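Local coordinates for acyl-CoA synthetase (AMP-forming)/AMP-acid ligase II-like protein (Dyadobacter fermentans, PDB 4GS5) that is thought to activate medium-chain fatty acids with ATP and join them to coenzyme A, as expected of an AMP-forming acyl-CoA synthetase, at residues R80-L85 with T107-T112; N114-L119 with Q135-N140; A281-W286 with R346-K351; V299-M304 with F335-T340. All coordinates share one frame; numbering follows the deposited sequence.

Four contacts fall in two widely separated parts of the chain. Interaction 1 comes first: it closes a loop that carries helix 90-102 and pairs strands 80-83 and 105-109. Interaction 2 follows in series, its loop holding strand 126-129, and ties the connection after strand 105-109 to helix 131-139; the two touch where Cys84 packs on Pro115. The second pair lies on the opposite side of the chain's centre, the centres of interactions 1 and 3 being about 51 Å apart. Interaction 3 brings helix 345-351 back to strand 282-289 after a long excursion, and interaction 4 is nested inside that loop. They share the sheet of strands 282-289 and 295-301, and Phe283 meets residues of both.

Interaction 1: residues R80-L85 with T107-T112; sequences RALVCL and TVTEPT
Ala81 and Val83 meet Thr107 and Thr109 through a short ladder of backbone hydrogen bonds. Thr107 N donates to Ala81 O, and Thr109 N to Val83 O. Between them Val83 N donates to Thr107 O at 2.7 Å, the shortest of the three. All are nearly straight at hydrogen, and the strand segments run within 14° of parallel. Water adds a lesser polar tie: one molecule lies 2.6 Å from Thr107 OG1 and is weakly bonded to Ala81 O.

The apolar contacts separate by face. Leu82, Cys84, Thr107 and Thr109 share one side: the Leu82 side chain slants across that of Thr107, with Leu82 CD1 4.0 Å from Thr107 CG2, and Cys84 CB rests 3.7 Å from Thr109 CG2. That methyl lies between the backbone N and carbonyl carbon of Thr109 because OG1 is trans to the main-chain nitrogen (chi1 -170°), from where it makes a weak hydrogen bond to Met4 O. On the other side Val83 CB meets Val108 CG2 at 4.1 Å. Beyond the ladder, Pro111 CB comes within 3.7 Å of Cys84 O, which also accepts a hydrogen bond from Gln133. Strand 126-129 flanks strand 80-83 on its far edge. The arrangement is that of two neighbouring parallel strands joined through helix 90-102, a beta-alpha-beta unit in the AMP-binding region of the enzyme.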
loop_
_atom_site.group_PDB
_atom_site.type_symbol
_atom_site.label_atom_id
_atom_site.label_comp_id
_atom_site.label_asym_id
_atom_site.label_seq_id
_atom_site.Cartn_x
_atom_site.Cartn_y
_atom_site.Cartn_z
ATOM N N ARG A 80 -23.768 -0.487 11.362
ATOM C CA ARG A 80 -24.388 -0.587 10.044
ATOM C C ARG A 80 -23.316 -0.455 8.975
ATOM O O ARG A 80 -22.797 0.633 8.749
ATOM C CB ARG A 80 -25.444 0.502 9.871
ATOM C CG ARG A 80 -26.640 0.356 10.803
ATOM C CD ARG A 80 -27.456 1.639 10.834
ATOM N NE ARG A 80 -26.622 2.760 11.268
ATOM C CZ ARG A 80 -27.001 4.034 11.246
ATOM N NH1 ARG A 80 -28.206 4.361 10.802
ATOM N NH2 ARG A 80 -26.169 4.983 11.659
ATOM N N ALA A 81 -22.972 -1.569 8.335
ATOM C CA ALA A 81 -21.844 -1.593 7.428
ATOM C C ALA A 81 -22.323 -1.771 5.994
ATOM O O ALA A 81 -23.200 -2.603 5.719
ATOM C CB ALA A 81 -20.893 -2.710 7.815
ATOM N N LEU A 82 -21.758 -0.985 5.083
ATOM C CA LEU A 82 -22.052 -1.136 3.658
ATOM C C LEU A 82 -20.950 -1.973 2.999
ATOM O O LEU A 82 -19.767 -1.656 3.112
ATOM C CB LEU A 82 -22.145 0.236 2.977
ATOM C CG LEU A 82 -22.250 0.250 1.442
ATOM C CD1 LEU A 82 -23.634 -0.200 0.987
ATOM C CD2 LEU A 82 -21.973 1.640 0.926
ATOM N N VAL A 83 -21.342 -3.052 2.332
ATOM C CA VAL A 83 -20.387 -3.923 1.657
ATOM C C VAL A 83 -20.417 -3.648 0.153
ATOM O O VAL A 83 -21.320 -4.117 -0.539
ATOM C CB VAL A 83 -20.744 -5.413 1.899
ATOM C CG1 VAL A 83 -19.709 -6.335 1.241
ATOM C CG2 VAL A 83 -20.859 -5.691 3.393
ATOM N N CYS A 84 -19.441 -2.887 -0.341
ATOM C CA CYS A 84 -19.404 -2.468 -1.747
ATOM C C CYS A 84 -18.121 -2.914 -2.428
ATOM O O CYS A 84 -17.801 -2.456 -3.522
ATOM C CB CYS A 84 -19.537 -0.948 -1.869
ATOM S SG CYS A 84 -18.276 -0.006 -0.914
ATOM N N LEU A 85 -17.385 -3.798 -1.763
ATOM C CA LEU A 85 -16.238 -4.453 -2.360
ATOM C C LEU A 85 -16.684 -5.811 -2.888
ATOM O O LEU A 85 -17.584 -6.439 -2.330
ATOM C CB LEU A 85 -15.146 -4.615 -1.316
ATOM C CG LEU A 85 -14.608 -3.264 -0.847
ATOM C CD1 LEU A 85 -13.775 -3.419 0.399
ATOM C CD2 LEU A 85 -13.821 -2.644 -1.985
ATOM N N THR A 107 -25.163 -4.447 4.719
ATOM C CA THR A 107 -25.871 -4.088 3.499
ATOM C C THR A 107 -24.970 -4.368 2.304
ATOM O O THR A 107 -23.991 -3.667 2.069
ATOM C CB THR A 107 -26.276 -2.610 3.487
ATOM O OG1 THR A 107 -27.193 -2.359 4.550
ATOM C CG2 THR A 107 -26.924 -2.237 2.152
ATOM N N VAL A 108 -25.294 -5.409 1.553
ATOM C CA VAL A 108 -24.429 -5.830 0.478
ATOM C C VAL A 108 -24.942 -5.270 -0.834
ATOM O O VAL A 108 -26.102 -5.482 -1.189
ATOM C CB VAL A 108 -24.355 -7.364 0.383
ATOM C CG1 VAL A 108 -23.333 -7.778 -0.670
ATOM C CG2 VAL A 108 -24.009 -7.960 1.745
ATOM N N THR A 109 -24.080 -4.557 -1.550
ATOM C CA THR A 109 -24.447 -4.005 -2.849
ATOM C C THR A 109 -23.511 -4.537 -3.932
ATOM O O THR A 109 -22.422 -5.021 -3.625
ATOM C CB THR A 109 -24.391 -2.471 -2.847
ATOM O OG1 THR A 109 -24.969 -1.974 -4.059
ATOM C CG2 THR A 109 -22.965 -2.007 -2.774
ATOM N N GLU A 110 -23.939 -4.456 -5.189
ATOM C CA GLU A 110 -23.096 -4.886 -6.295
ATOM C C GLU A 110 -21.944 -3.912 -6.416
ATOM O O GLU A 110 -22.137 -2.698 -6.337
ATOM C CB GLU A 110 -23.888 -4.976 -7.610
ATOM C CG GLU A 110 -25.165 -5.787 -7.475
ATOM C CD GLU A 110 -25.750 -6.262 -8.806
ATOM O OE1 GLU A 110 -25.431 -5.677 -9.867
ATOM O OE2 GLU A 110 -26.539 -7.232 -8.779
ATOM N N PRO A 111 -20.728 -4.440 -6.585
ATOM C CA PRO A 111 -19.579 -3.542 -6.562
ATOM C C PRO A 111 -19.598 -2.676 -7.817
ATOM O O PRO A 111 -19.674 -3.205 -8.930
ATOM C CB PRO A 111 -18.394 -4.506 -6.571
ATOM C CG PRO A 111 -18.893 -5.697 -7.328
ATOM C CD PRO A 111 -20.377 -5.793 -7.051
ATOM N N THR A 112 -19.573 -1.364 -7.624
ATOM C CA THR A 112 -19.541 -0.398 -8.713
ATOM C C THR A 112 -18.662 0.761 -8.264
ATOM O O THR A 112 -18.198 0.784 -7.121
ATOM C CB THR A 112 -20.928 0.174 -9.028
ATOM O OG1 THR A 112 -21.440 0.826 -7.858
ATOM C CG2 THR A 112 -21.872 -0.913 -9.440
HETATM O O HOH W 1 -26.220 -1.766 6.928
HETATM O O HOH W 2 -20.535 -6.244 -2.593
#

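Interaction 2: residues N114-L119 with Q135-N140; sequences NPLAGL and QSILEN
Asn114 lays its side-chain amide across Ile137 at about a right angle, with OD1 3.4 Å from Ile137 CG1. The amide reaches the helix because chi1 (-168°) swings CG away from the backbone N. Its two ends then have separate tasks. OD1 turns back into its own loop and accepts from Leu116 N at 3.0 Å, with the donor in the carbonyl plane though the bond is bent at hydrogen (137°). ND2 points to the end of the helix, 3.5 Å from Ser136 O and 3.6 Å from Asn140 CB, and it hydrogen-bonds Thr143 OG1. That hydroxyl has the carbonyls of Ile137 and Asn140 as alternative or shared acceptors. Asn140, the first residue to leave helical geometry, sets its amide plane almost perpendicular to that of Asn114 (86°) and bonds through OD1 to Ala142 N.

Beneath this polar layer the contact is apolar. Ile137 extends CD1 into the angle between two loop residues, meeting Pro115 CG at 3.7 Å and Leu116 CG at 4.0 Å, while its CG2 branch approaches Leu116 CD1. Met129 of strand 126-129 packs against both Pro115 and Ile137, so the cluster continues onto that strand. On the loop side, the bond from Ala117 N to Asn114 O closes a type I beta turn. Asn114 thus heads two overlapping features, that turn and an Asx turn, which fold the loop after strand 105-109 against the C-terminal end of helix 131-139.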
loop_
_atom_site.group_PDB
_atom_site.type_symbol
_atom_site.label_atom_id
_atom_site.label_comp_id
_atom_site.label_asym_id
_atom_site.label_seq_id
_atom_site.Cartn_x
_atom_site.Cartn_y
_atom_site.Cartn_z
ATOM N N ASN A 114 -19.500 3.835 -7.800
ATOM C CA ASN A 114 -20.193 4.691 -6.848
ATOM C C ASN A 114 -21.192 3.902 -6.020
ATOM O O ASN A 114 -22.333 3.705 -6.441
ATOM C CB ASN A 114 -20.896 5.848 -7.561
ATOM C CG ASN A 114 -21.388 6.917 -6.590
ATOM O OD1 ASN A 114 -21.793 6.613 -5.458
ATOM N ND2 ASN A 114 -21.342 8.177 -7.029
ATOM N N PRO A 115 -20.757 3.447 -4.839
ATOM C CA PRO A 115 -21.574 2.629 -3.937
ATOM C C PRO A 115 -22.831 3.329 -3.409
ATOM O O PRO A 115 -23.740 2.640 -2.951
ATOM C CB PRO A 115 -20.618 2.319 -2.780
ATOM C CG PRO A 115 -19.512 3.299 -2.911
ATOM C CD PRO A 115 -19.378 3.603 -4.351
ATOM N N LEU A 116 -22.880 4.657 -3.457
ATOM C CA LEU A 116 -24.042 5.388 -2.957
ATOM C C LEU A 116 -25.034 5.707 -4.062
ATOM O O LEU A 116 -26.169 6.107 -3.796
ATOM C CB LEU A 116 -23.614 6.691 -2.277
ATOM C CG LEU A 116 -22.955 6.592 -0.902
ATOM C CD1 LEU A 116 -22.847 7.989 -0.296
ATOM C CD2 LEU A 116 -23.738 5.666 0.019
ATOM N N ALA A 117 -24.604 5.523 -5.303
ATOM C CA ALA A 117 -25.387 5.981 -6.447
ATOM C C ALA A 117 -26.765 5.345 -6.511
ATOM O O ALA A 117 -27.748 6.015 -6.833
ATOM C CB ALA A 117 -24.632 5.747 -7.754
ATOM N N GLY A 118 -26.840 4.055 -6.204
ATOM C CA GLY A 118 -28.084 3.320 -6.366
ATOM C C GLY A 118 -29.058 3.368 -5.200
ATOM O O GLY A 118 -30.233 3.043 -5.349
ATOM N N LEU A 119 -28.580 3.742 -4.022
ATOM C CA LEU A 119 -29.436 3.680 -2.847
ATOM C C LEU A 119 -29.534 4.992 -2.089
ATOM O O LEU A 119 -28.547 5.470 -1.533
ATOM C CB LEU A 119 -28.963 2.571 -1.904
ATOM C CG LEU A 119 -27.569 2.742 -1.299
ATOM C CD1 LEU A 119 -26.742 1.481 -1.494
ATOM C CD2 LEU A 119 -26.865 3.945 -1.900
ATOM N N GLN A 135 -13.687 8.854 -4.428
ATOM C CA GLN A 135 -13.558 9.992 -5.331
ATOM C C GLN A 135 -14.803 10.110 -6.204
ATOM O O GLN A 135 -15.231 11.213 -6.534
ATOM C CB GLN A 135 -12.304 9.860 -6.198
ATOM C CG GLN A 135 -11.805 11.191 -6.790
ATOM C CD GLN A 135 -12.434 11.527 -8.128
ATOM O OE1 GLN A 135 -13.085 10.690 -8.751
ATOM N NE2 GLN A 135 -12.223 12.759 -8.589
ATOM N N SER A 136 -15.373 8.961 -6.585
ATOM C CA SER A 136 -16.561 8.932 -7.449
ATOM C C SER A 136 -17.757 9.519 -6.720
ATOM O O SER A 136 -18.514 10.299 -7.280
ATOM C CB SER A 136 -16.912 7.500 -7.874
ATOM O OG SER A 136 -16.087 7.050 -8.931
ATOM N N ILE A 137 -17.934 9.105 -5.473
ATOM C CA ILE A 137 -18.986 9.652 -4.633
ATOM C C ILE A 137 -18.856 11.171 -4.525
ATOM O O ILE A 137 -19.841 11.890 -4.627
ATOM C CB ILE A 137 -18.939 9.053 -3.224
ATOM C CG1 ILE A 137 -19.405 7.596 -3.252
ATOM C CG2 ILE A 137 -19.775 9.895 -2.261
ATOM C CD1 ILE A 137 -19.155 6.857 -1.949
ATOM N N LEU A 138 -17.632 11.646 -4.327
ATOM C CA LEU A 138 -17.365 13.077 -4.179
ATOM C C LEU A 138 -17.548 13.892 -5.463
ATOM O O LEU A 138 -17.817 15.094 -5.403
ATOM C CB LEU A 138 -15.950 13.291 -3.636
ATOM C CG LEU A 138 -15.759 12.818 -2.198
ATOM C CD1 LEU A 138 -14.275 12.668 -1.871
ATOM C CD2 LEU A 138 -16.450 13.797 -1.247
ATOM N N GLU A 139 -17.399 13.247 -6.618
ATOM C CA GLU A 139 -17.485 13.955 -7.898
ATOM C C GLU A 139 -18.905 14.022 -8.442
ATOM O O GLU A 139 -19.271 14.949 -9.183
ATOM C CB GLU A 139 -16.576 13.293 -8.931
ATOM C CG GLU A 139 -15.115 13.622 -8.735
ATOM C CD GLU A 139 -14.772 15.032 -9.186
ATOM O OE1 GLU A 139 -14.998 15.340 -10.382
ATOM O OE2 GLU A 139 -14.285 15.824 -8.342
ATOM N N ASN A 140 -19.693 13.019 -8.081
ATOM C CA ASN A 140 -21.046 12.878 -8.588
ATOM C C ASN A 140 -22.009 13.674 -7.703
ATOM O O ASN A 140 -22.333 13.263 -6.582
ATOM C CB ASN A 140 -21.413 11.396 -8.631
ATOM C CG ASN A 140 -22.743 11.144 -9.302
ATOM O OD1 ASN A 140 -23.610 12.020 -9.330
ATOM N ND2 ASN A 140 -22.914 9.940 -9.848
#

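Interaction 3: residues A281-W286 with R346-K351; sequences AFFCWW and RATFQK. With EDO (1,2-ethanediol), chain P.
Trp285 and Phe349 form the tight part of this contact. Trp285 CD1 stands over one face of the Phe349 ring, toward its rim, and comes 3.5 Å from Phe349 CG. The planes of the phenyl ring and the five-membered indole ring are inclined by 49°, an oblique pairing that is neither a stack nor a T-shape. Phe349 reaches from the helix toward the strand, and a face of its ring also receives Trp286 O, 3.8 Å from Phe349 CE2. Deeper in, Thr348 CG2 meets the edge of the Phe283 ring in its plane, 3.7 Å from Phe283 CZ. Thr348 keeps its hydroxyl for the Asp344 carbonyl and Ala336 N.

Packing is looser round exposed Arg346. Its chain bends at chi3 and brings NH1 alongside the two tryptophans, 4.1 Å from Trp285 CZ2 and from Trp286 CZ2, with the guanidinium inclined to both indoles and its edge toward Trp286 CZ2. At the other end of the strand, away from the helix, a 1,2-ethanediol probably left from crystallisation accepts from Phe282 N through O1 at 3.2 Å and donates to Phe282 O. Phe282 and Cys284 pack instead on helix 262-276. Strand 282-289 thus has a helix packed on each face, and the helix 345-351 segment crosses it at -68°, a layered alpha/beta arrangement consistent with the small C-terminal domain of AMP-forming ligases.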
loop_
_atom_site.group_PDB
_atom_site.type_symbol
_atom_site.label_atom_id
_atom_site.label_comp_id
_atom_site.label_asym_id
_atom_site.label_seq_id
_atom_site.Cartn_x
_atom_site.Cartn_y
_atom_site.Cartn_z
ATOM N N ALA A 281 25.623 7.029 -21.379
ATOM C CA ALA A 281 24.739 6.485 -20.358
ATOM C C ALA A 281 25.396 6.736 -19.003
ATOM O O ALA A 281 26.607 6.949 -18.928
ATOM C CB ALA A 281 24.501 4.999 -20.588
ATOM N N PHE A 282 24.604 6.724 -17.937
ATOM C CA PHE A 282 25.153 6.929 -16.610
ATOM C C PHE A 282 24.186 6.363 -15.579
ATOM O O PHE A 282 23.013 6.123 -15.870
ATOM C CB PHE A 282 25.332 8.426 -16.338
ATOM C CG PHE A 282 24.025 9.136 -16.084
ATOM C CD1 PHE A 282 23.552 9.312 -14.790
ATOM C CD2 PHE A 282 23.240 9.574 -17.146
ATOM C CE1 PHE A 282 22.329 9.942 -14.551
ATOM C CE2 PHE A 282 22.011 10.200 -16.915
ATOM C CZ PHE A 282 21.562 10.386 -15.611
ATOM N N PHE A 283 24.681 6.159 -14.366
ATOM C CA PHE A 283 23.797 5.888 -13.242
ATOM C C PHE A 283 24.483 6.306 -11.956
ATOM O O PHE A 283 25.705 6.157 -11.799
ATOM C CB PHE A 283 23.348 4.409 -13.192
ATOM C CG PHE A 283 24.484 3.420 -13.060
ATOM C CD1 PHE A 283 24.929 3.011 -11.803
ATOM C CD2 PHE A 283 25.105 2.904 -14.186
ATOM C CE1 PHE A 283 25.963 2.107 -11.675
ATOM C CE2 PHE A 283 26.158 1.997 -14.068
ATOM C CZ PHE A 283 26.582 1.588 -12.812
ATOM N N CYS A 284 23.699 6.871 -11.051
ATOM C CA CYS A 284 24.189 7.127 -9.711
ATOM C C CYS A 284 24.289 5.811 -8.966
ATOM O O CYS A 284 23.502 4.892 -9.191
ATOM C CB CYS A 284 23.258 8.088 -8.978
ATOM S SG CYS A 284 23.486 9.775 -9.533
ATOM N N TRP A 285 25.271 5.729 -8.080
ATOM C CA TRP A 285 25.458 4.543 -7.271
ATOM C C TRP A 285 26.089 4.976 -5.952
ATOM O O TRP A 285 26.033 6.154 -5.591
ATOM C CB TRP A 285 26.352 3.543 -8.005
ATOM C CG TRP A 285 26.202 2.124 -7.544
ATOM C CD1 TRP A 285 27.183 1.316 -7.027
ATOM C CD2 TRP A 285 25.006 1.335 -7.571
ATOM N NE1 TRP A 285 26.666 0.081 -6.728
ATOM C CE2 TRP A 285 25.333 0.064 -7.055
ATOM C CE3 TRP A 285 23.698 1.572 -7.998
ATOM C CZ2 TRP A 285 24.392 -0.969 -6.947
ATOM C CZ3 TRP A 285 22.760 0.546 -7.885
ATOM C CH2 TRP A 285 23.113 -0.707 -7.364
ATOM N N TRP A 286 26.662 4.032 -5.217
ATOM C CA TRP A 286 27.227 4.379 -3.916
ATOM C C TRP A 286 28.350 3.440 -3.551
ATOM O O TRP A 286 28.507 2.365 -4.141
ATOM C CB TRP A 286 26.158 4.325 -2.832
ATOM C CG TRP A 286 25.613 2.957 -2.666
ATOM C CD1 TRP A 286 24.585 2.389 -3.384
ATOM C CD2 TRP A 286 26.062 1.956 -1.744
ATOM N NE1 TRP A 286 24.372 1.101 -2.956
ATOM C CE2 TRP A 286 25.262 0.807 -1.954
ATOM C CE3 TRP A 286 27.066 1.912 -0.766
ATOM C CZ2 TRP A 286 25.434 -0.370 -1.222
ATOM C CZ3 TRP A 286 27.235 0.746 -0.040
ATOM C CH2 TRP A 286 26.421 -0.386 -0.272
ATOM N N ARG A 346 25.303 -3.270 -10.163
ATOM C CA ARG A 346 26.164 -3.942 -9.197
ATOM C C ARG A 346 27.402 -4.574 -9.852
ATOM O O ARG A 346 28.524 -4.390 -9.376
ATOM C CB ARG A 346 25.356 -4.985 -8.420
ATOM C CG ARG A 346 26.154 -5.809 -7.429
ATOM C CD ARG A 346 25.262 -6.253 -6.282
ATOM N NE ARG A 346 24.778 -5.094 -5.534
ATOM C CZ ARG A 346 25.379 -4.600 -4.454
ATOM N NH1 ARG A 346 24.881 -3.534 -3.837
ATOM N NH2 ARG A 346 26.478 -5.177 -3.984
ATOM N N ALA A 347 27.206 -5.307 -10.943
ATOM C CA ALA A 347 28.327 -5.955 -11.629
ATOM C C ALA A 347 29.248 -4.911 -12.252
ATOM O O ALA A 347 30.477 -5.013 -12.164
ATOM C CB ALA A 347 27.830 -6.925 -12.692
ATOM N N THR A 348 28.640 -3.898 -12.867
ATOM C CA THR A 348 29.384 -2.777 -13.434
ATOM C C THR A 348 30.293 -2.146 -12.388
ATOM O O THR A 348 31.451 -1.824 -12.674
ATOM C CB THR A 348 28.442 -1.696 -14.022
ATOM O OG1 THR A 348 27.737 -2.235 -15.149
ATOM C CG2 THR A 348 29.229 -0.475 -14.478
ATOM N N PHE A 349 29.779 -1.967 -11.175
ATOM C CA PHE A 349 30.557 -1.277 -10.153
ATOM C C PHE A 349 31.754 -2.101 -9.681
ATOM O O PHE A 349 32.859 -1.579 -9.575
ATOM C CB PHE A 349 29.689 -0.830 -8.973
ATOM C CG PHE A 349 30.328 0.234 -8.143
ATOM C CD1 PHE A 349 30.432 1.528 -8.624
ATOM C CD2 PHE A 349 30.854 -0.059 -6.898
ATOM C CE1 PHE A 349 31.035 2.512 -7.880
ATOM C CE2 PHE A 349 31.465 0.928 -6.137
ATOM C CZ PHE A 349 31.557 2.215 -6.628
ATOM N N GLN A 350 31.532 -3.385 -9.409
ATOM C CA GLN A 350 32.601 -4.289 -8.998
ATOM C C GLN A 350 33.739 -4.306 -10.010
ATOM O O GLN A 350 34.913 -4.363 -9.643
ATOM C CB GLN A 350 32.069 -5.712 -8.841
ATOM C CG GLN A 350 31.301 -5.981 -7.559
ATOM C CD GLN A 350 30.759 -7.402 -7.509
ATOM O OE1 GLN A 350 29.685 -7.689 -8.048
ATOM N NE2 GLN A 350 31.507 -8.301 -6.875
ATOM N N LYS A 351 33.383 -4.278 -11.287
ATOM C CA LYS A 351 34.372 -4.328 -12.350
ATOM C C LYS A 351 35.309 -3.129 -12.262
ATOM O O LYS A 351 36.507 -3.250 -12.504
ATOM C CB LYS A 351 33.687 -4.369 -13.715
ATOM C CG LYS A 351 34.519 -5.035 -14.799
ATOM C CD LYS A 351 33.837 -4.968 -16.164
ATOM C CE LYS A 351 32.502 -5.700 -16.178
ATOM N NZ LYS A 351 31.913 -5.750 -17.551
HETATM C C1 EDO P . 20.404 5.588 -18.843
HETATM O O1 EDO P . 21.476 6.536 -18.684
HETATM C C2 EDO P . 20.823 4.455 -19.768
HETATM O O2 EDO P . 21.010 5.019 -21.062
#

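Interaction 4: residues V299-M304 with F335-T340; sequences VIENAM and FAKTQT
Glu301 takes hold of Phe335 at its backbone: Phe335 N donates to Glu301 OE2 at 3.0 Å along a nearly straight line (174° at hydrogen). The oxygen is met on its anti side, with the donor somewhat out of the carboxylate plane. Lys337 NZ lies 4.2 Å from the same OE2, beyond a salt bridge but near enough that its charge may help stabilise the carboxylate.

The chain of Glu301, fully extended from its backbone N outward (chi1 -173°), travels across the aromatic ring on its way to that bond. Glu301 CB sits over the centre of the Phe335 ring, 3.6 Å from the centroid, in a CH-pi contact, and the carboxylate lies stacked near Phe335 CG with its plane 23° from that of the ring. One residue therefore meets Phe335 through a backbone bond and through the ring face. Strand 295-301, which carries Glu301, is the middle strand of a three-stranded mixed sheet, between 282-289 and 329-332, and the loop leading to helix 345-351 folds over its end here.

At the far rim of the ring, Phe335 CZ is 3.3 Å from Glu301 N and 3.6 Å from Ile300 C. The Val299 side chain runs past the ring in the opposite direction, with Val299 CG1 3.7 Å from Phe335 CE1. Phe283 of the neighbouring strand adds an edge-to-face ring contact, and Thr348 and Ile343 pack on Phe335 as well.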
loop_
_atom_site.group_PDB
_atom_site.type_symbol
_atom_site.label_atom_id
_atom_site.label_comp_id
_atom_site.label_asym_id
_atom_site.label_seq_id
_atom_site.Cartn_x
_atom_site.Cartn_y
_atom_site.Cartn_z
ATOM N N VAL A 299 28.504 7.046 -12.107
ATOM C CA VAL A 299 29.162 6.152 -13.062
ATOM C C VAL A 299 28.703 6.491 -14.483
ATOM O O VAL A 299 27.498 6.556 -14.762
ATOM C CB VAL A 299 28.815 4.684 -12.790
ATOM C CG1 VAL A 299 29.645 3.788 -13.682
ATOM C CG2 VAL A 299 29.011 4.340 -11.321
ATOM N N ILE A 300 29.662 6.696 -15.375
ATOM C CA ILE A 300 29.383 7.108 -16.745
ATOM C C ILE A 300 30.010 6.108 -17.712
ATOM O O ILE A 300 31.108 5.615 -17.467
ATOM C CB ILE A 300 29.972 8.509 -17.011
ATOM C CG1 ILE A 300 29.353 9.534 -16.056
ATOM C CG2 ILE A 300 29.765 8.932 -18.458
ATOM C CD1 ILE A 300 29.854 10.946 -16.283
ATOM N N GLU A 301 29.315 5.811 -18.808
ATOM C CA GLU A 301 29.822 4.878 -19.819
ATOM C C GLU A 301 30.643 5.592 -20.895
ATOM O O GLU A 301 30.186 6.570 -21.482
ATOM C CB GLU A 301 28.670 4.121 -20.476
ATOM C CG GLU A 301 29.110 2.998 -21.418
ATOM C CD GLU A 301 27.927 2.212 -21.974
ATOM O OE1 GLU A 301 26.970 2.846 -22.478
ATOM O OE2 GLU A 301 27.952 0.963 -21.900
ATOM N N ASN A 302 31.847 5.085 -21.153
ATOM C CA ASN A 302 32.778 5.714 -22.095
ATOM C C ASN A 302 33.378 7.005 -21.549
ATOM O O ASN A 302 32.690 7.792 -20.898
ATOM C CB ASN A 302 32.107 5.986 -23.445
ATOM C CG ASN A 302 31.598 4.726 -24.108
ATOM O OD1 ASN A 302 32.273 3.694 -24.109
ATOM N ND2 ASN A 302 30.397 4.798 -24.677
ATOM N N ALA A 303 34.662 7.226 -21.822
ATOM C CA ALA A 303 35.348 8.418 -21.333
ATOM C C ALA A 303 34.799 9.681 -21.981
ATOM O O ALA A 303 34.227 9.636 -23.071
ATOM C CB ALA A 303 36.855 8.310 -21.572
HETATM N N MSE A 304 34.964 10.806 -21.293
HETATM C CA MSE A 304 34.595 12.106 -21.838
HETATM C C MSE A 304 35.814 13.012 -21.767
HETATM O O MSE A 304 36.707 12.786 -20.947
HETATM C CB MSE A 304 33.450 12.732 -21.038
HETATM C CG MSE A 304 32.316 11.787 -20.692
HETATM SE SE MSE A 304 30.783 12.751 -19.932
HETATM C CE MSE A 304 31.730 14.121 -18.952
ATOM N N PHE A 335 29.267 -0.694 -19.802
ATOM C CA PHE A 335 28.408 -1.131 -18.709
ATOM C C PHE A 335 28.097 -2.608 -18.883
ATOM O O PHE A 335 27.838 -3.057 -19.989
ATOM C CB PHE A 335 27.099 -0.344 -18.681
ATOM C CG PHE A 335 27.237 1.053 -18.144
ATOM C CD1 PHE A 335 28.442 1.497 -17.601
ATOM C CD2 PHE A 335 26.150 1.922 -18.164
ATOM C CE1 PHE A 335 28.564 2.792 -17.101
ATOM C CE2 PHE A 335 26.260 3.214 -17.666
ATOM C CZ PHE A 335 27.472 3.651 -17.134
ATOM N N ALA A 336 28.126 -3.353 -17.784
ATOM C CA ALA A 336 27.698 -4.745 -17.785
ATOM C C ALA A 336 26.199 -4.810 -17.990
ATOM O O ALA A 336 25.453 -3.978 -17.468
ATOM C CB ALA A 336 28.077 -5.422 -16.481
ATOM N N LYS A 337 25.749 -5.801 -18.752
ATOM C CA LYS A 337 24.330 -5.916 -19.034
ATOM C C LYS A 337 23.774 -7.289 -18.686
ATOM O O LYS A 337 24.458 -8.305 -18.836
ATOM C CB LYS A 337 24.042 -5.554 -20.489
ATOM C CG LYS A 337 23.398 -4.194 -20.633
ATOM C CD LYS A 337 24.028 -3.399 -21.751
ATOM C CE LYS A 337 23.588 -1.947 -21.679
ATOM N NZ LYS A 337 24.347 -1.099 -22.638
ATOM N N THR A 338 22.540 -7.302 -18.199
ATOM C CA THR A 338 21.852 -8.540 -17.858
ATOM C C THR A 338 21.465 -9.292 -19.128
ATOM O O THR A 338 21.870 -8.914 -20.230
ATOM C CB THR A 338 20.576 -8.258 -17.063
ATOM O OG1 THR A 338 19.606 -7.661 -17.931
ATOM C CG2 THR A 338 20.870 -7.317 -15.894
ATOM N N GLN A 339 20.683 -10.356 -18.978
ATOM C CA GLN A 339 20.226 -11.113 -20.139
ATOM C C GLN A 339 19.042 -10.422 -20.804
ATOM O O GLN A 339 18.688 -10.718 -21.947
ATOM C CB GLN A 339 19.846 -12.536 -19.742
ATOM C CG GLN A 339 20.952 -13.546 -19.937
ATOM C CD GLN A 339 20.422 -14.963 -20.002
ATOM O OE1 GLN A 339 20.661 -15.683 -20.973
ATOM N NE2 GLN A 339 19.693 -15.370 -18.967
ATOM N N THR A 340 18.433 -9.500 -20.071
ATOM C CA THR A 340 17.317 -8.721 -20.576
ATOM C C THR A 340 17.784 -7.371 -21.149
ATOM O O THR A 340 16.965 -6.519 -21.499
ATOM C CB THR A 340 16.295 -8.485 -19.462
ATOM O OG1 THR A 340 16.969 -7.957 -18.313
ATOM C CG2 THR A 340 15.622 -9.798 -19.078
#